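Side-chain contacts in Afp3 (Serratia entomophila, PDB 6RBN), which probably forms the contractile sheath around the inner tube of the anti-feeding prophage, a contractile injection system, captured here in its extended state: residues I414-D419 / K425-V430; T382-Y387 / Y406-G411. One frame throughout, in Å; residues are numbered along the deposited sequence.

In the fold
Both contacts lie within the tail sheath C-terminal domain and follow one another along the chain, neither nesting nor crossing. Contact 2 comes first: after 382-387 the helix runs on to 392, the 18 residues to 406 close the loop, and strand 406-409 returns antiparallel to the helix segment. The chain then passes into 414-419, and contact 1 closes a much shorter loop of five residues, including most of helix 418-422, before strand 425-432 begins. That strand pairs antiparallel with 406-409, which joins the two contacts in one sheet; their centres are about 13 Å apart, and Arg409 N lies 3.0 Å from Gln429 O, a probable hydrogen bond.

Contact 1 (I414-D419 / K425-V430); sequences ITMTQD and KMIIQV
Thr415 and Ile427 mark the closest backbone approach of a loop to a strand, with their CA atoms 6.0 Å apart, and the side chain of Thr415 starts toward 425-430. Its OG1 hydroxyl donates to its neighbour Ile414 O, from a position tilted 31° out of that carbonyl plane, and also lies 3.0 Å from Ile427 O. The carbonyl oxygen Thr415 O rests on Ile427 CB and CG2, both at 3.4 Å. The methyl CG2 of Thr415 meets the Gln429 side chain, nearest CD at 3.6 Å, and sits over the face of the amide. The two side chains slide past each other in opposite directions; Gln429 OE1 is hydrogen-bonded to Ser19 of an Afp2 chain.

The loop leads directly into helix 418-422, with Thr417 at the N-cap and its N bonded to Glu420 OE1, and so forms part of the link between the antiparallel strands 406-409 and 425-432. A strand of a second Afp2 chain pairs in parallel with 425-430, extending the sheet across subunits, as in the meshed sheaths of contractile systems.

Met416 makes the second half of the contact. Its near-extended chi2 (-168°) carries the sulfur to the strand, where SD accepts a weak, bent hydrogen bond from Ile427 N at 3.7 Å and lies 3.5 Å from Lys425 O. Just before this, Met416 CG packs on Ile427 CB at 3.9 Å. The bend at chi3 (-86°) turns the terminal CE toward Met426, whose CB it meets at 4.1 Å. Trp377 of helix 374-392 touches both Met416 and Met426.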
# COMPACT_ATOMS: atom_id res chain seq x y z
N ILE D 414 10.26 47.16 -22.54
CA ILE D 414 11.36 46.77 -23.41
C ILE D 414 10.81 46.66 -24.82
O ILE D 414 9.73 46.08 -25.02
CB ILE D 414 12.00 45.44 -22.97
CG1 ILE D 414 12.40 45.46 -21.49
CG2 ILE D 414 13.24 45.14 -23.77
CD1 ILE D 414 11.41 44.77 -20.56
N THR D 415 11.52 47.23 -25.79
CA THR D 415 11.31 47.17 -27.25
C THR D 415 10.06 47.88 -27.75
O THR D 415 9.89 47.99 -28.97
CB THR D 415 11.26 45.74 -27.83
OG1 THR D 415 10.09 45.07 -27.37
CG2 THR D 415 12.47 44.93 -27.40
N MET D 416 9.18 48.37 -26.88
CA MET D 416 7.98 49.07 -27.33
C MET D 416 7.68 50.25 -26.43
O MET D 416 8.32 50.45 -25.39
CB MET D 416 6.75 48.16 -27.40
CG MET D 416 6.67 47.29 -28.63
SD MET D 416 5.07 46.50 -28.81
CE MET D 416 5.24 45.04 -27.82
N THR D 417 6.72 51.06 -26.86
CA THR D 417 6.08 52.08 -26.06
C THR D 417 4.58 51.89 -26.18
O THR D 417 4.10 51.24 -27.11
CB THR D 417 6.46 53.50 -26.50
OG1 THR D 417 6.08 53.70 -27.86
CG2 THR D 417 7.96 53.75 -26.35
N GLN D 418 3.83 52.48 -25.24
CA GLN D 418 2.38 52.31 -25.20
C GLN D 418 1.70 52.94 -26.42
O GLN D 418 0.65 52.46 -26.86
CB GLN D 418 1.83 52.89 -23.90
CG GLN D 418 0.34 52.72 -23.68
CD GLN D 418 -0.09 51.26 -23.69
OE1 GLN D 418 -0.66 50.78 -24.66
NE2 GLN D 418 0.19 50.56 -22.60
N ASP D 419 2.31 53.98 -27.00
CA ASP D 419 1.78 54.56 -28.23
C ASP D 419 1.91 53.63 -29.42
O ASP D 419 1.17 53.77 -30.40
CB ASP D 419 2.48 55.90 -28.50
CG ASP D 419 1.83 56.68 -29.63
OD1 ASP D 419 0.75 57.27 -29.40
OD2 ASP D 419 2.40 56.71 -30.74
N LYS D 425 0.86 47.31 -33.34
CA LYS D 425 2.06 46.61 -33.76
C LYS D 425 2.82 46.09 -32.55
O LYS D 425 2.73 46.65 -31.46
CB LYS D 425 2.96 47.51 -34.61
CG LYS D 425 3.53 48.70 -33.88
CD LYS D 425 4.38 49.56 -34.78
CE LYS D 425 3.52 50.37 -35.72
NZ LYS D 425 4.34 51.33 -36.50
N MET D 426 3.55 44.99 -32.75
CA MET D 426 4.48 44.49 -31.76
C MET D 426 5.88 44.47 -32.35
O MET D 426 6.06 44.21 -33.54
CB MET D 426 4.08 43.09 -31.25
CG MET D 426 4.08 41.98 -32.27
SD MET D 426 3.58 40.41 -31.56
CE MET D 426 1.83 40.66 -31.37
N ILE D 427 6.87 44.80 -31.52
CA ILE D 427 8.25 44.96 -31.95
C ILE D 427 9.12 43.98 -31.18
O ILE D 427 9.10 43.96 -29.95
CB ILE D 427 8.74 46.41 -31.76
CG1 ILE D 427 7.95 47.35 -32.65
CG2 ILE D 427 10.22 46.52 -32.07
CD1 ILE D 427 8.24 48.79 -32.41
N ILE D 428 9.87 43.16 -31.92
CA ILE D 428 10.64 42.05 -31.37
C ILE D 428 12.09 42.25 -31.77
O ILE D 428 12.38 42.57 -32.92
CB ILE D 428 10.12 40.71 -31.92
CG1 ILE D 428 8.62 40.60 -31.72
CG2 ILE D 428 10.80 39.55 -31.23
CD1 ILE D 428 8.00 39.68 -32.68
N GLN D 429 13.00 42.07 -30.82
CA GLN D 429 14.43 42.15 -31.09
C GLN D 429 15.03 40.76 -31.03
O GLN D 429 15.07 40.14 -29.96
CB GLN D 429 15.13 43.09 -30.10
CG GLN D 429 14.76 44.53 -30.30
CD GLN D 429 15.45 45.43 -29.30
OE1 GLN D 429 16.17 44.96 -28.43
NE2 GLN D 429 15.21 46.73 -29.41
N VAL D 430 15.51 40.28 -32.17
CA VAL D 430 16.12 38.96 -32.30
C VAL D 430 17.56 39.15 -32.72
O VAL D 430 17.85 39.92 -33.64
CB VAL D 430 15.35 38.10 -33.32
CG1 VAL D 430 15.99 36.74 -33.48
CG2 VAL D 430 13.90 37.96 -32.93

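Contact 2 (T382-Y387 / Y406-G411); sequences TAIDNY and YFVRVG
The helix segment that carries Ile384 and Asp385 runs antiparallel to the strand that carries Tyr406 and Val408: the short axes of 382-387 and 406-409 make an angle of 174° and pass 8.7 Å apart. Asp385 and Val408 are nearest in the backbone, CA to CA 6.6 Å. The apolar part of the contact is a single methyl pair, Ile384 CG2 on Val408 CG2 at 3.7 Å, made where the two side chains cross obliquely. In Ile384, CG1 stands beside the backbone N, so CG2 is left anti to N and faces the strand while CG1 takes another course. In Val408 it is CG1 that lies anti to N, leaving CG2 beside the backbone N as the branch that meets the helix.

Helix 374-392 lies on one face of the antiparallel pair 406-409 and 425-432, which an Afp2 strand extends: Ile384 meets Val408 of the first strand and Ile428 and Val430 of the second. From its other flank Ile384 reaches Ile360 and Leu364 of helix 347-364.

The second pair sets a carboxylate against an aromatic ring. The first bond of the Asp385 side chain does not point at the strand, but CG lies anti to the backbone N (chi1 -173°), which swings the carboxylate to the edge of Tyr406. There OD1 lies in the ring plane, 3.2 Å from CE2, so the oxygen meets a ring C-H rather than a face. The carboxylate and ring planes are 54° apart, and the two side chains cross at about a right angle. The phenol OH of Tyr406, 3.7 Å from Asp385 OD1, makes no hydrogen bond with it. Leu388, Tyr389 and Leu397 also pack on the Tyr406 side chain.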
# COMPACT_ATOMS: atom_id res chain seq x y z
N THR D 382 8.12 32.54 -27.69
CA THR D 382 8.44 31.13 -27.57
C THR D 382 8.56 30.47 -28.94
O THR D 382 9.39 29.58 -29.15
CB THR D 382 7.37 30.44 -26.73
OG1 THR D 382 7.27 31.11 -25.47
CG2 THR D 382 7.72 28.99 -26.46
N ALA D 383 7.75 30.93 -29.91
CA ALA D 383 7.82 30.38 -31.26
C ALA D 383 9.12 30.75 -31.95
O ALA D 383 9.59 30.00 -32.82
CB ALA D 383 6.63 30.86 -32.08
N ILE D 384 9.72 31.88 -31.59
CA ILE D 384 11.03 32.23 -32.13
C ILE D 384 12.12 31.52 -31.34
O ILE D 384 13.12 31.06 -31.91
CB ILE D 384 11.21 33.76 -32.12
CG1 ILE D 384 10.13 34.42 -32.97
CG2 ILE D 384 12.55 34.16 -32.68
CD1 ILE D 384 10.10 35.91 -32.83
N ASP D 385 11.94 31.39 -30.02
CA ASP D 385 12.93 30.73 -29.18
C ASP D 385 13.01 29.24 -29.45
O ASP D 385 14.09 28.65 -29.31
CB ASP D 385 12.60 30.98 -27.71
CG ASP D 385 13.67 30.48 -26.77
OD1 ASP D 385 14.71 31.15 -26.65
OD2 ASP D 385 13.48 29.40 -26.16
N ASN D 386 11.90 28.61 -29.84
CA ASN D 386 11.96 27.21 -30.23
C ASN D 386 12.64 27.02 -31.57
O ASN D 386 13.27 25.98 -31.80
CB ASN D 386 10.56 26.60 -30.28
CG ASN D 386 9.95 26.43 -28.91
OD1 ASN D 386 10.63 26.08 -27.95
ND2 ASN D 386 8.64 26.64 -28.82
N TYR D 387 12.53 28.00 -32.46
CA TYR D 387 13.19 27.90 -33.75
C TYR D 387 14.69 28.12 -33.62
O TYR D 387 15.49 27.39 -34.22
CB TYR D 387 12.59 28.91 -34.74
CG TYR D 387 13.25 28.86 -36.09
CD1 TYR D 387 12.98 27.83 -36.97
CD2 TYR D 387 14.15 29.84 -36.48
CE1 TYR D 387 13.59 27.77 -38.21
CE2 TYR D 387 14.77 29.79 -37.71
CZ TYR D 387 14.48 28.76 -38.57
OH TYR D 387 15.08 28.70 -39.80
N TYR D 406 22.04 33.27 -29.15
CA TYR D 406 20.89 34.06 -29.58
C TYR D 406 20.21 34.69 -28.38
O TYR D 406 20.55 34.41 -27.23
CB TYR D 406 19.90 33.20 -30.38
CG TYR D 406 19.28 32.05 -29.61
CD1 TYR D 406 19.91 30.82 -29.53
CD2 TYR D 406 18.05 32.20 -28.98
CE1 TYR D 406 19.35 29.78 -28.83
CE2 TYR D 406 17.48 31.16 -28.28
CZ TYR D 406 18.14 29.95 -28.21
OH TYR D 406 17.57 28.92 -27.51
N PHE D 407 19.24 35.56 -28.67
CA PHE D 407 18.34 36.12 -27.67
C PHE D 407 17.07 36.58 -28.37
O PHE D 407 17.11 37.00 -29.53
CB PHE D 407 18.98 37.28 -26.89
CG PHE D 407 19.28 38.50 -27.72
CD1 PHE D 407 20.48 38.60 -28.40
CD2 PHE D 407 18.40 39.57 -27.78
CE1 PHE D 407 20.78 39.72 -29.15
CE2 PHE D 407 18.69 40.69 -28.53
CZ PHE D 407 19.87 40.76 -29.21
N VAL D 408 15.95 36.51 -27.67
CA VAL D 408 14.68 37.05 -28.13
C VAL D 408 14.14 37.96 -27.03
O VAL D 408 14.08 37.55 -25.87
CB VAL D 408 13.65 35.94 -28.46
CG1 VAL D 408 12.38 36.55 -29.02
CG2 VAL D 408 14.22 34.93 -29.43
N ARG D 409 13.75 39.18 -27.40
CA ARG D 409 13.27 40.16 -26.44
C ARG D 409 11.96 40.77 -26.92
O ARG D 409 11.86 41.21 -28.07
CB ARG D 409 14.30 41.27 -26.22
CG ARG D 409 15.57 40.80 -25.55
CD ARG D 409 16.58 41.91 -25.47
NE ARG D 409 17.85 41.42 -24.93
CZ ARG D 409 18.95 42.15 -24.86
NH1 ARG D 409 18.96 43.40 -25.29
NH2 ARG D 409 20.06 41.62 -24.36
N VAL D 410 10.97 40.81 -26.04
CA VAL D 410 9.70 41.47 -26.30
C VAL D 410 9.11 41.88 -24.96
O VAL D 410 9.33 41.22 -23.94
CB VAL D 410 8.76 40.55 -27.13
CG1 VAL D 410 8.33 39.32 -26.35
CG2 VAL D 410 7.56 41.32 -27.67
N GLY D 411 8.41 43.01 -24.95
CA GLY D 411 7.79 43.49 -23.73
C GLY D 411 7.12 44.82 -23.99
O GLY D 411 7.02 45.27 -25.13